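Local coordinates for protein neurotoxin (Clostridium botulinum, PDB 1ZB7) that acts as a zinc endopeptidase in the host cytosol, cleaving synaptobrevins, including an Ala-Ala bond of VAMP2, at residues 140-145 with 150-155; 132-137 with 175-180; 395-400 with 414-419; 37-42 with 91-96; 22-27 with 32-37. All coordinates share one frame; numbering follows the deposited sequence.

Interaction 1 (140-145 with 150-155)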
# COMPACT_ATOMS: atom_id res chain seq x y z
N LYS A 140 29.00 27.82 -14.16
CA LYS A 140 30.33 27.43 -13.74
C LYS A 140 31.22 28.69 -13.71
O LYS A 140 31.16 29.56 -14.59
CB LYS A 140 30.86 26.41 -14.77
CG LYS A 140 32.40 26.32 -14.96
CD LYS A 140 32.72 25.26 -16.09
CE LYS A 140 34.16 24.78 -15.99
NZ LYS A 140 34.65 24.25 -17.33
N LYS A 141 32.09 28.77 -12.74
CA LYS A 141 32.96 29.91 -12.61
C LYS A 141 34.37 29.45 -12.89
O LYS A 141 34.90 28.62 -12.14
CB LYS A 141 32.86 30.44 -11.20
CG LYS A 141 33.19 31.84 -11.04
CD LYS A 141 33.26 32.22 -9.58
CE LYS A 141 32.00 32.91 -9.06
NZ LYS A 141 32.38 33.58 -7.79
N ILE A 142 34.98 30.02 -13.92
CA ILE A 142 36.37 29.77 -14.32
C ILE A 142 37.26 30.62 -13.42
O ILE A 142 37.20 31.82 -13.52
CB ILE A 142 36.66 30.16 -15.82
CG1 ILE A 142 35.69 29.50 -16.81
CG2 ILE A 142 38.06 29.83 -16.21
CD1 ILE A 142 35.79 27.96 -16.87
N ILE A 143 38.04 30.01 -12.55
CA ILE A 143 38.87 30.73 -11.61
C ILE A 143 40.26 30.91 -12.18
O ILE A 143 41.01 29.95 -12.29
CB ILE A 143 39.03 29.99 -10.23
CG1 ILE A 143 37.66 29.65 -9.58
CG2 ILE A 143 39.96 30.84 -9.25
CD1 ILE A 143 36.97 30.79 -8.81
N GLN A 144 40.60 32.15 -12.49
CA GLN A 144 41.92 32.47 -13.02
C GLN A 144 42.57 33.51 -12.12
O GLN A 144 41.94 34.52 -11.80
CB GLN A 144 41.83 33.02 -14.45
CG GLN A 144 41.12 32.09 -15.50
CD GLN A 144 41.96 30.88 -15.97
OE1 GLN A 144 42.76 30.34 -15.22
NE2 GLN A 144 41.74 30.45 -17.23
N PRO A 145 43.79 33.22 -11.63
CA PRO A 145 44.56 34.19 -10.85
C PRO A 145 45.07 35.39 -11.66
O PRO A 145 45.72 35.21 -12.69
CB PRO A 145 45.72 33.35 -10.28
CG PRO A 145 45.13 31.91 -10.27
CD PRO A 145 44.46 31.90 -11.63
N GLN A 150 35.28 34.43 -14.87
CA GLN A 150 34.23 34.39 -15.87
C GLN A 150 33.18 33.36 -15.49
O GLN A 150 33.51 32.35 -14.91
CB GLN A 150 34.80 34.02 -17.25
CG GLN A 150 36.25 34.48 -17.51
CD GLN A 150 36.79 33.85 -18.77
OE1 GLN A 150 36.01 33.63 -19.70
NE2 GLN A 150 38.10 33.51 -18.80
N ILE A 151 31.94 33.66 -15.85
CA ILE A 151 30.79 32.79 -15.63
C ILE A 151 30.38 32.17 -16.98
O ILE A 151 30.02 32.86 -17.90
CB ILE A 151 29.58 33.56 -15.02
CG1 ILE A 151 29.98 34.42 -13.82
CG2 ILE A 151 28.48 32.65 -14.61
CD1 ILE A 151 30.53 33.71 -12.67
N LYS A 152 30.42 30.86 -17.08
CA LYS A 152 30.20 30.09 -18.32
C LYS A 152 29.08 29.06 -18.05
O LYS A 152 28.90 28.58 -16.93
CB LYS A 152 31.54 29.45 -18.74
CG LYS A 152 32.49 30.48 -19.46
CD LYS A 152 32.80 30.08 -20.96
CE LYS A 152 33.00 31.24 -21.92
NZ LYS A 152 34.47 31.62 -22.10
N GLY A 153 28.30 28.76 -19.05
CA GLY A 153 27.27 27.75 -18.97
C GLY A 153 27.88 26.34 -18.90
O GLY A 153 28.98 26.16 -19.33
N LEU A 154 27.20 25.38 -18.25
CA LEU A 154 27.73 24.05 -18.11
C LEU A 154 26.61 23.10 -18.08
O LEU A 154 25.74 23.19 -17.22
CB LEU A 154 28.57 23.85 -16.79
CG LEU A 154 29.06 22.40 -16.52
CD1 LEU A 154 30.12 21.96 -17.54
CD2 LEU A 154 29.63 22.20 -15.14
N MET A 155 26.70 22.12 -18.97
CA MET A 155 25.69 21.10 -19.10
C MET A 155 26.10 19.85 -18.29
O MET A 155 27.25 19.41 -18.36
CB MET A 155 25.51 20.79 -20.56
CG MET A 155 24.96 21.99 -21.41
SD MET A 155 25.04 21.71 -23.22
CE MET A 155 24.66 19.88 -23.19
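Lys140 and Lys152 form an antiparallel hydrogen-bonded pair near the rim of a beta sheet. Lys140 N donates to Lys152 O at 2.9 Å. The return bond runs from Lys152 N to Lys140 O, also 2.9 Å. Two residues further along the 140-145 segment, Ile142 N donates to Gln150 O. Between these bonds sits the non-hydrogen-bonded pair Lys141 and Ile151. Here the CA atoms are drawn together and CA-H...O contacts fill in, one of them from Ile151 CA to Lys140 O at 3.4 Å. The side chains of Lys141 and Ile151 run side by side on the same face. Lys141 CG, anti to the backbone N (chi1 -155°), meets Ile151 CD1 at 3.6 Å, and Lys141 CE lies 4.0 Å from the same methyl. The face bearing Lys140 and Lys152 also carries Ile142 and Gln150. Lys140 CB packs against Leu154 CB at 4.0 Å. The extended chain of Lys140 then leaves the pair, and its NZ donates to Asn16 O. Outside the pair, Tyr33 makes a cation-pi contact with Lys141 and also touches Ile151. Strands 137-142 and 150-155 form a beta hairpin. Strand 150-155 is the outermost strand at this end of the mixed sheet within the chain, and strand 19-23 flanks 137-142 on the other side. The backbone bonds therefore hold an exposed edge strand in place, while the lysine side chains contribute aliphatic carbons to the contact and carry their ammonium groups away from it.

Interaction 2 (132-137 with 175-180); sequences NVANVS and MIMNGH
Met177 reaches across to Ala134 and Asn135 with the end of its side chain. Its CB and CG serve as the stem. CG stands beside the backbone N, anti to the carbonyl carbon (chi1 -40°), and the chain bends again at chi2 and chi3, which brings the thioether round to the 132-137 segment. SD lies 3.8 Å from Asn135 OD1 and 4.0 Å from Asn135 N. The methyl CE goes on to Ala134 CB at 4.0 Å, an apolar touch, and passes 4.1 Å from Asn135 OD1. The Asn135 and Met177 side chains cross at about a right angle. No hydrogen bond joins the two segments, so the sulfur and methyl simply rest against the loop. The buried Asn135 amide is held by other residues: OD1 accepts from Asn121 ND2, and ND2 donates to Gly120 O. The 132-137 backbone is itself turned, with Val133 O accepting from both Val136 N and Ser137 N. Arg190 NE donates to Ala134 O. The contact thus lays the loop between strands 171-173 and 191-194 on the loop that leads into strand 137-142, beside Met155 of strand 150-155.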
# COMPACT_ATOMS: atom_id res chain seq x y z
N ASN A 132 20.68 27.32 -23.05
CA ASN A 132 20.73 28.26 -21.99
C ASN A 132 19.45 28.26 -21.19
O ASN A 132 18.87 29.33 -20.97
CB ASN A 132 20.91 29.65 -22.57
CG ASN A 132 19.75 30.02 -23.52
OD1 ASN A 132 19.80 29.80 -24.81
ND2 ASN A 132 18.66 30.55 -22.90
N VAL A 133 18.94 27.08 -20.86
CA VAL A 133 17.71 26.97 -20.11
C VAL A 133 17.94 26.09 -18.88
O VAL A 133 18.84 25.24 -18.88
CB VAL A 133 16.56 26.41 -20.96
CG1 VAL A 133 16.20 27.40 -22.05
CG2 VAL A 133 16.87 25.02 -21.49
N ALA A 134 17.06 26.25 -17.89
CA ALA A 134 17.31 25.78 -16.53
C ALA A 134 17.29 24.27 -16.44
O ALA A 134 18.01 23.72 -15.60
CB ALA A 134 16.30 26.41 -15.55
N ASN A 135 16.55 23.60 -17.33
CA ASN A 135 16.62 22.13 -17.36
C ASN A 135 17.90 21.56 -18.00
O ASN A 135 18.10 20.33 -18.01
CB ASN A 135 15.37 21.49 -18.04
CG ASN A 135 15.07 21.99 -19.42
OD1 ASN A 135 14.84 23.20 -19.62
ND2 ASN A 135 14.98 21.06 -20.40
N VAL A 136 18.71 22.43 -18.60
CA VAL A 136 19.87 21.98 -19.32
C VAL A 136 21.24 22.38 -18.66
O VAL A 136 22.13 21.52 -18.53
CB VAL A 136 19.84 22.43 -20.83
CG1 VAL A 136 21.19 22.15 -21.48
CG2 VAL A 136 18.74 21.68 -21.64
N SER A 137 21.36 23.67 -18.33
CA SER A 137 22.60 24.39 -17.98
C SER A 137 22.56 25.06 -16.57
O SER A 137 21.54 25.61 -16.14
CB SER A 137 22.95 25.49 -18.98
OG SER A 137 23.30 24.96 -20.30
N MET A 175 14.71 21.33 -11.02
CA MET A 175 14.05 22.64 -10.87
C MET A 175 13.06 22.64 -12.04
O MET A 175 13.49 22.68 -13.22
N ILE A 176 11.75 22.55 -11.73
CA ILE A 176 10.73 22.53 -12.81
C ILE A 176 10.18 23.95 -13.18
O ILE A 176 10.10 24.90 -12.37
CB ILE A 176 9.61 21.41 -12.63
CG1 ILE A 176 10.22 19.99 -12.70
CG2 ILE A 176 8.52 21.50 -13.71
CD1 ILE A 176 10.76 19.55 -14.14
N MET A 177 9.86 24.06 -14.47
CA MET A 177 9.73 25.31 -15.17
C MET A 177 8.40 25.97 -14.83
O MET A 177 7.61 25.44 -14.02
CB MET A 177 9.84 25.05 -16.68
CG MET A 177 10.92 23.97 -17.09
SD MET A 177 12.66 24.34 -16.74
CE MET A 177 12.78 26.02 -17.40
N ASN A 178 8.20 27.14 -15.43
CA ASN A 178 6.92 27.85 -15.35
C ASN A 178 5.90 27.19 -16.31
O ASN A 178 6.00 27.32 -17.55
CB ASN A 178 7.12 29.34 -15.69
CG ASN A 178 5.81 30.12 -15.69
OD1 ASN A 178 5.54 30.91 -16.63
ND2 ASN A 178 4.96 29.89 -14.65
N GLY A 179 4.93 26.51 -15.70
CA GLY A 179 4.00 25.66 -16.44
C GLY A 179 4.64 24.27 -16.54
O GLY A 179 4.84 23.59 -15.54
N HIS A 180 4.99 23.90 -17.77
CA HIS A 180 5.49 22.57 -18.14
C HIS A 180 6.55 21.80 -17.25
O HIS A 180 7.22 22.36 -16.34
CB HIS A 180 6.04 22.72 -19.55
CG HIS A 180 7.14 23.73 -19.65
ND1 HIS A 180 8.48 23.41 -19.47
CD2 HIS A 180 7.10 25.07 -19.88
CE1 HIS A 180 9.21 24.51 -19.60
NE2 HIS A 180 8.40 25.53 -19.85

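Interaction 3 (395-400 with 414-419); sequences EGFNIA and AVNKEA
Phe397 CA and Ala419 CA are 8.0 Å apart, so side chains and one water bridge the gap between the backbones. A type II' beta turn spans Glu395 to Asn398, with Asn398 N donating to Glu395 O. An inverse gamma turn centred on Asn398 follows it. The facing segment has a short 3-10 stretch at 417-419, where Ala419 N donates to Asn416 O. Both lie in the long connection between strands 377-381 and 421-422 of the antiparallel sheet. Phe397 is the main apolar group. Its CG is anti to the carbonyl carbon (chi1 -67°), which sends the ring toward the 414-419 segment. Ring atom CE1 meets Ala419 CB at 4.2 Å, from an oblique direction. At the near end of the side chain, Phe397 CB lies 4.2 Å from Asn416 ND2. Asn416 holds CG anti to its own N (chi1 -164°), and its ND2 also donates to Gly410 O, which ties the amide to the same connection. Tyr391 and Phe221 meet the Phe397 ring edge-to-face, and Phe221 also touches Ala419. The aromatic group therefore links this connection to strand 215-221 of the sheet. The polar bridge runs past the ring, with the water at its edge and in its plane. That water lies 2.7 Å from Phe397 O and accepts from Asn416 ND2 at 2.9 Å.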
# COMPACT_ATOMS: atom_id res chain seq x y z
N GLU A 395 31.50 -6.94 -2.32
CA GLU A 395 30.50 -7.67 -1.50
C GLU A 395 29.61 -6.79 -0.60
O GLU A 395 28.73 -7.31 0.06
CB GLU A 395 31.21 -8.70 -0.62
CG GLU A 395 31.92 -9.81 -1.42
CD GLU A 395 32.41 -10.91 -0.55
OE1 GLU A 395 33.48 -10.61 0.06
OE2 GLU A 395 31.73 -12.02 -0.41
N GLY A 396 29.86 -5.48 -0.55
CA GLY A 396 29.26 -4.60 0.49
C GLY A 396 29.50 -5.09 1.89
O GLY A 396 30.62 -5.39 2.24
N PHE A 397 28.43 -5.27 2.68
CA PHE A 397 28.53 -5.73 4.08
C PHE A 397 28.60 -7.24 4.16
O PHE A 397 29.01 -7.80 5.18
CB PHE A 397 27.29 -5.31 4.93
CG PHE A 397 27.15 -3.81 5.16
CD1 PHE A 397 28.00 -3.13 6.00
CD2 PHE A 397 26.11 -3.09 4.54
CE1 PHE A 397 27.84 -1.75 6.22
CE2 PHE A 397 25.96 -1.71 4.76
CZ PHE A 397 26.83 -1.06 5.61
N ASN A 398 28.19 -7.90 3.09
CA ASN A 398 27.91 -9.33 3.10
C ASN A 398 29.18 -10.15 2.69
O ASN A 398 29.19 -10.88 1.71
CB ASN A 398 26.71 -9.68 2.19
CG ASN A 398 25.38 -9.03 2.66
OD1 ASN A 398 25.18 -8.90 3.82
ND2 ASN A 398 24.46 -8.70 1.73
N ILE A 399 30.23 -9.98 3.47
CA ILE A 399 31.60 -10.47 3.14
C ILE A 399 31.76 -11.97 3.48
O ILE A 399 31.59 -12.39 4.64
CB ILE A 399 32.61 -9.65 3.92
CG1 ILE A 399 32.47 -8.15 3.50
CG2 ILE A 399 34.04 -10.14 3.66
CD1 ILE A 399 33.05 -7.20 4.53
N ALA A 400 31.93 -12.77 2.43
CA ALA A 400 31.98 -14.27 2.63
C ALA A 400 33.08 -14.70 3.61
O ALA A 400 32.86 -15.63 4.44
CB ALA A 400 32.11 -14.99 1.29
N ALA A 414 21.04 -7.74 14.16
CA ALA A 414 21.41 -8.52 15.37
C ALA A 414 22.77 -9.20 15.28
O ALA A 414 23.36 -9.44 16.30
CB ALA A 414 20.36 -9.56 15.72
N VAL A 415 23.27 -9.46 14.07
CA VAL A 415 24.51 -10.14 13.82
C VAL A 415 25.67 -9.20 13.53
O VAL A 415 26.75 -9.46 13.96
CB VAL A 415 24.35 -11.04 12.60
CG1 VAL A 415 25.71 -11.63 12.13
CG2 VAL A 415 23.43 -12.13 12.87
N ASN A 416 25.50 -8.16 12.72
CA ASN A 416 26.63 -7.34 12.28
C ASN A 416 26.62 -5.97 13.00
O ASN A 416 26.63 -4.90 12.39
CB ASN A 416 26.62 -7.19 10.72
CG ASN A 416 27.96 -6.70 10.21
OD1 ASN A 416 28.92 -6.72 10.97
ND2 ASN A 416 28.02 -6.19 8.95
N LYS A 417 26.54 -6.04 14.31
CA LYS A 417 26.49 -4.86 15.17
C LYS A 417 27.66 -3.89 15.04
O LYS A 417 27.52 -2.69 15.23
CB LYS A 417 26.36 -5.33 16.64
CG LYS A 417 25.01 -5.96 16.95
CD LYS A 417 24.71 -5.92 18.47
CE LYS A 417 23.23 -6.21 18.82
NZ LYS A 417 22.31 -5.43 17.87
N GLU A 418 28.81 -4.40 14.70
CA GLU A 418 29.99 -3.53 14.59
C GLU A 418 29.86 -2.57 13.37
O GLU A 418 30.54 -1.51 13.27
CB GLU A 418 31.25 -4.42 14.52
CG GLU A 418 31.36 -5.08 13.18
CD GLU A 418 32.54 -6.03 13.07
OE1 GLU A 418 33.70 -5.54 13.14
OE2 GLU A 418 32.28 -7.24 12.81
N ALA A 419 28.96 -2.90 12.44
CA ALA A 419 28.84 -2.13 11.22
C ALA A 419 28.21 -0.74 11.42
O ALA A 419 28.40 0.15 10.61
CB ALA A 419 28.08 -2.94 10.23
O HOH W 1 30.23 -6.23 7.07

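Interaction 4 (37-42 with 91-96); sequences FRIIDR and TMIKLF
Ile39 sets its CD1 methyl over one face of the Phe96 ring, a CH-pi contact. The methyl is 4.0 Å from the ring centroid and 26° off the ring normal, so it sits over the face but shifted toward the rim. Its nearest ring atom is Phe96 CD1, at 3.6 Å. The two side chains cross at about a right angle. Ile39 reaches the ring with CG1 placed between the backbone N and the carbonyl carbon (chi1 58°), while its other branch, CG2, heads for the preceding turn of the helix. There Ile39 CG2 touches Ile93 CG1 at 3.8 Å, the two side chains meeting at an oblique angle. Ile40 brings its own CD1 obliquely to another part of the same ring, 3.5 Å from Phe96 CD2 and 4.0 Å from Phe96 CG. Phe96 CG is anti to the carbonyl carbon (chi1 -81°), which turns the ring toward the chain at 39-40. No hydrogen bond crosses the contact, and all four touching residues are buried. The chain turns a corner at Ile39, just beyond strand 34-38, and so presents two successive isoleucines to helix 82-99. Ile45 of strand 43-46 touches Ile39, and Val113 of helix 103-114 touches Ile40. Leu109 of helix 103-114 packs on Phe96, as do Leu228 and Leu232 of helix 224-239. That last helix bears the HExxH zinc-protease motif, so the contact lies behind the zinc-site helix. Phe96 thus sits between its own helix, helices 103-114 and 224-239, and the corner at 39-40.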
# COMPACT_ATOMS: atom_id res chain seq x y z
N PHE A 37 33.04 18.04 -8.01
CA PHE A 37 34.01 17.00 -8.47
C PHE A 37 33.31 16.11 -9.51
O PHE A 37 32.23 15.51 -9.25
CB PHE A 37 34.54 16.16 -7.34
CG PHE A 37 35.13 16.94 -6.22
CD1 PHE A 37 36.52 17.09 -6.11
CD2 PHE A 37 34.32 17.61 -5.34
CE1 PHE A 37 37.09 17.84 -5.11
CE2 PHE A 37 34.88 18.39 -4.30
CZ PHE A 37 36.30 18.49 -4.20
N ARG A 38 33.89 16.07 -10.69
CA ARG A 38 33.35 15.27 -11.75
C ARG A 38 34.02 13.91 -11.69
O ARG A 38 35.14 13.70 -12.25
CB ARG A 38 33.50 15.92 -13.12
CG ARG A 38 32.64 15.27 -14.25
CD ARG A 38 32.85 15.78 -15.70
NE ARG A 38 34.19 15.44 -16.17
CZ ARG A 38 35.15 16.30 -16.53
NH1 ARG A 38 34.93 17.61 -16.50
NH2 ARG A 38 36.36 15.86 -16.89
N ILE A 39 33.30 13.00 -11.08
CA ILE A 39 33.78 11.65 -10.93
C ILE A 39 33.58 10.70 -12.15
O ILE A 39 34.31 9.71 -12.34
CB ILE A 39 33.13 11.02 -9.65
CG1 ILE A 39 31.59 11.06 -9.76
CG2 ILE A 39 33.62 11.74 -8.44
CD1 ILE A 39 30.97 9.90 -9.08
N ILE A 40 32.56 11.02 -12.94
CA ILE A 40 32.17 10.32 -14.14
C ILE A 40 31.75 11.43 -15.06
O ILE A 40 31.29 12.46 -14.60
CB ILE A 40 30.94 9.33 -13.90
CG1 ILE A 40 31.32 8.18 -12.97
CG2 ILE A 40 30.50 8.64 -15.26
CD1 ILE A 40 30.15 7.47 -12.13
N ASP A 41 31.96 11.27 -16.37
CA ASP A 41 31.33 12.22 -17.31
C ASP A 41 29.83 12.54 -17.03
O ASP A 41 29.00 11.65 -16.85
CB ASP A 41 31.55 11.79 -18.74
CG ASP A 41 33.08 11.89 -19.11
OD1 ASP A 41 33.67 13.07 -19.32
OD2 ASP A 41 33.67 10.77 -19.09
N ARG A 42 29.57 13.83 -16.95
CA ARG A 42 28.28 14.40 -16.75
C ARG A 42 27.66 14.21 -15.33
O ARG A 42 26.58 14.64 -15.11
CB ARG A 42 27.36 13.91 -17.89
CG ARG A 42 27.93 14.51 -19.21
CD ARG A 42 26.90 14.67 -20.20
NE ARG A 42 26.98 15.95 -20.90
CZ ARG A 42 26.05 16.94 -20.92
NH1 ARG A 42 24.84 16.98 -20.22
NH2 ARG A 42 26.37 17.94 -21.70
N THR A 91 33.33 8.28 -0.01
CA THR A 91 32.25 7.29 0.15
C THR A 91 31.39 7.25 -1.14
O THR A 91 31.06 6.20 -1.61
CB THR A 91 31.34 7.62 1.37
OG1 THR A 91 32.13 7.67 2.56
CG2 THR A 91 30.26 6.62 1.53
N MET A 92 31.03 8.40 -1.69
CA MET A 92 30.27 8.45 -2.95
C MET A 92 31.00 7.72 -4.08
O MET A 92 30.39 6.97 -4.86
CB MET A 92 29.93 9.89 -3.38
CG MET A 92 28.90 10.65 -2.55
SD MET A 92 27.44 9.64 -2.03
CE MET A 92 26.77 9.26 -3.66
N ILE A 93 32.32 7.93 -4.17
CA ILE A 93 33.11 7.28 -5.19
C ILE A 93 33.13 5.79 -4.99
O ILE A 93 33.09 5.01 -5.97
CB ILE A 93 34.52 7.83 -5.18
CG1 ILE A 93 34.50 9.27 -5.70
CG2 ILE A 93 35.50 6.92 -5.99
CD1 ILE A 93 35.75 10.05 -5.27
N LYS A 94 33.22 5.37 -3.71
CA LYS A 94 33.29 3.96 -3.42
C LYS A 94 31.96 3.33 -3.82
O LYS A 94 31.93 2.25 -4.37
CB LYS A 94 33.59 3.71 -1.96
CG LYS A 94 33.57 2.24 -1.52
CD LYS A 94 34.46 2.01 -0.36
CE LYS A 94 34.42 0.51 0.15
NZ LYS A 94 35.15 0.42 1.45
N LEU A 95 30.87 4.02 -3.56
CA LEU A 95 29.57 3.52 -3.90
C LEU A 95 29.39 3.42 -5.39
O LEU A 95 28.91 2.41 -5.86
CB LEU A 95 28.46 4.37 -3.24
CG LEU A 95 28.42 4.39 -1.69
CD1 LEU A 95 27.24 5.26 -1.30
CD2 LEU A 95 28.29 3.05 -1.12
N PHE A 96 29.85 4.41 -6.15
CA PHE A 96 29.80 4.27 -7.59
C PHE A 96 30.70 3.13 -8.04
O PHE A 96 30.36 2.42 -8.98
CB PHE A 96 30.14 5.56 -8.35
CG PHE A 96 29.00 6.51 -8.44
CD1 PHE A 96 28.83 7.51 -7.49
CD2 PHE A 96 28.10 6.42 -9.48
CE1 PHE A 96 27.73 8.41 -7.53
CE2 PHE A 96 26.97 7.33 -9.58
CZ PHE A 96 26.79 8.34 -8.61

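Interaction 5 (22-27 with 32-37); sequences MEPFND and TYYKAF
The beta hairpin of strands 19-23 and 34-38 is closed here by Met22 and Tyr34, an antiparallel hydrogen-bonded pair. Met22 N donates to Tyr34 O, and Tyr34 N returns a bond to Met22 O, each 2.9 Å long. On the face carrying Met22 and Tyr34, Met22 packs on Ala36. Its CG stands between the backbone N and the carbonyl carbon (chi1 66°), and further bends bring the terminal methyl CE to 3.5 Å from Ala36 CB. The hairpin lies inside the large mixed sheet, whose next strand beyond 34-38 is 43-46. Trp44 of that strand touches Met22 and Ala36, and Val46 touches Tyr34. Past the hydrogen-bonded pair, Glu23 CB sits over the centre of the Tyr33 ring, a CH-pi contact 3.5 Å from the centroid and 14° off the normal. Glu23 OE1 accepts from Asn139 ND2 on the neighbouring strand 137-142. Tyr34 is approached at its edge, in the ring plane, by Pro24 CD, 3.8 Å from Tyr34 CD2. Phe25 CE2 comes obliquely to Tyr34 CE2 at 4.1 Å, the two side chains crossing at about a right angle.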
# COMPACT_ATOMS: atom_id res chain seq x y z
N MET A 22 30.66 25.88 -8.88
CA MET A 22 29.45 25.81 -9.63
C MET A 22 28.26 26.33 -8.84
O MET A 22 28.21 26.25 -7.65
CB MET A 22 29.16 24.37 -10.15
CG MET A 22 28.89 23.37 -9.08
SD MET A 22 27.73 22.08 -9.46
CE MET A 22 28.63 21.11 -10.71
N GLU A 23 27.30 26.87 -9.56
CA GLU A 23 26.11 27.44 -9.01
C GLU A 23 24.95 26.69 -9.67
O GLU A 23 24.59 26.96 -10.76
CB GLU A 23 26.16 28.92 -9.29
CG GLU A 23 25.38 29.76 -8.39
CD GLU A 23 24.02 29.94 -8.91
OE1 GLU A 23 23.88 30.89 -9.75
OE2 GLU A 23 23.14 29.11 -8.51
N PRO A 24 24.44 25.65 -9.01
CA PRO A 24 23.45 24.75 -9.64
C PRO A 24 21.95 25.08 -9.52
O PRO A 24 21.14 24.33 -9.99
CB PRO A 24 23.68 23.44 -8.92
CG PRO A 24 24.26 23.83 -7.57
CD PRO A 24 24.80 25.22 -7.65
N PHE A 25 21.61 26.16 -8.86
CA PHE A 25 20.21 26.55 -8.65
C PHE A 25 20.18 27.84 -9.37
O PHE A 25 21.06 28.67 -9.16
CB PHE A 25 19.92 26.72 -7.14
CG PHE A 25 20.33 25.53 -6.32
CD1 PHE A 25 19.76 24.27 -6.57
CD2 PHE A 25 21.31 25.64 -5.31
CE1 PHE A 25 20.15 23.16 -5.86
CE2 PHE A 25 21.69 24.51 -4.56
CZ PHE A 25 21.12 23.27 -4.85
N ASN A 26 19.27 28.05 -10.28
CA ASN A 26 19.41 29.25 -11.14
C ASN A 26 19.16 30.63 -10.39
O ASN A 26 18.85 30.69 -9.20
CB ASN A 26 18.66 29.03 -12.46
CG ASN A 26 18.99 27.64 -13.06
OD1 ASN A 26 18.45 26.62 -12.61
ND2 ASN A 26 19.92 27.59 -14.03
N ASP A 27 19.41 31.74 -11.06
CA ASP A 27 20.06 32.84 -10.30
C ASP A 27 19.19 33.95 -9.68
O ASP A 27 18.37 34.61 -10.38
CB ASP A 27 21.32 33.42 -11.02
CG ASP A 27 21.37 33.16 -12.56
OD1 ASP A 27 21.18 31.99 -13.03
OD2 ASP A 27 21.65 34.16 -13.28
N THR A 32 25.08 31.45 -4.72
CA THR A 32 26.15 30.77 -3.99
C THR A 32 26.85 29.69 -4.83
O THR A 32 26.22 28.83 -5.38
CB THR A 32 25.56 30.19 -2.70
OG1 THR A 32 25.02 31.28 -1.93
CG2 THR A 32 26.61 29.44 -1.83
N TYR A 33 28.17 29.76 -4.92
CA TYR A 33 28.97 28.76 -5.62
C TYR A 33 29.65 27.76 -4.70
O TYR A 33 30.20 28.11 -3.68
CB TYR A 33 30.07 29.45 -6.46
CG TYR A 33 29.57 30.10 -7.72
CD1 TYR A 33 29.70 29.45 -8.94
CD2 TYR A 33 28.94 31.33 -7.68
CE1 TYR A 33 29.29 30.01 -10.08
CE2 TYR A 33 28.49 31.92 -8.84
CZ TYR A 33 28.66 31.24 -10.04
OH TYR A 33 28.22 31.78 -11.21
N TYR A 34 29.71 26.52 -5.17
CA TYR A 34 30.19 25.38 -4.43
C TYR A 34 31.25 24.61 -5.19
O TYR A 34 31.22 24.54 -6.42
CB TYR A 34 29.04 24.38 -4.21
CG TYR A 34 27.81 24.95 -3.56
CD1 TYR A 34 27.76 25.19 -2.18
CD2 TYR A 34 26.67 25.21 -4.31
CE1 TYR A 34 26.64 25.70 -1.60
CE2 TYR A 34 25.54 25.73 -3.73
CZ TYR A 34 25.53 25.96 -2.38
OH TYR A 34 24.36 26.45 -1.81
N LYS A 35 32.11 23.94 -4.45
CA LYS A 35 33.23 23.16 -4.98
C LYS A 35 32.68 21.80 -5.37
O LYS A 35 32.02 21.17 -4.60
CB LYS A 35 34.41 23.12 -4.01
CG LYS A 35 35.57 22.24 -4.48
CD LYS A 35 36.84 22.41 -3.68
CE LYS A 35 37.99 21.76 -4.35
NZ LYS A 35 39.22 21.84 -3.59
N ALA A 36 32.80 21.43 -6.66
CA ALA A 36 32.24 20.20 -7.21
C ALA A 36 33.28 19.35 -7.97
O ALA A 36 34.27 19.85 -8.42
CB ALA A 36 30.90 20.55 -8.12
N PHE A 37 33.04 18.04 -8.01
CA PHE A 37 34.01 17.00 -8.47
C PHE A 37 33.31 16.11 -9.51
O PHE A 37 32.23 15.51 -9.25
CB PHE A 37 34.54 16.16 -7.34
CG PHE A 37 35.13 16.94 -6.22
CD1 PHE A 37 36.52 17.09 -6.11
CD2 PHE A 37 34.32 17.61 -5.34
CE1 PHE A 37 37.09 17.84 -5.11
CE2 PHE A 37 34.88 18.39 -4.30
CZ PHE A 37 36.30 18.49 -4.20

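From the N terminus, interaction 5 comes first and closes the short hairpin loop between strands 19-23 and 34-38. Interaction 4 shares Phe37 with it and closes a longer loop, from the end of strand 34-38 to helix 82-99. Interaction 2 then closes a loop across 132-180, and the hairpin of interaction 1 is nested inside it. Interaction 3 follows in series, near the C-terminal end, inside the connection before strand 421-422. No two loops cross. Interactions 1 and 5 lie on neighbouring strands of the mixed sheet and meet through Tyr33. Interaction 2 touches both, through Met155 and Asn26. Interaction 3 lies in a connection of the other, antiparallel sheet.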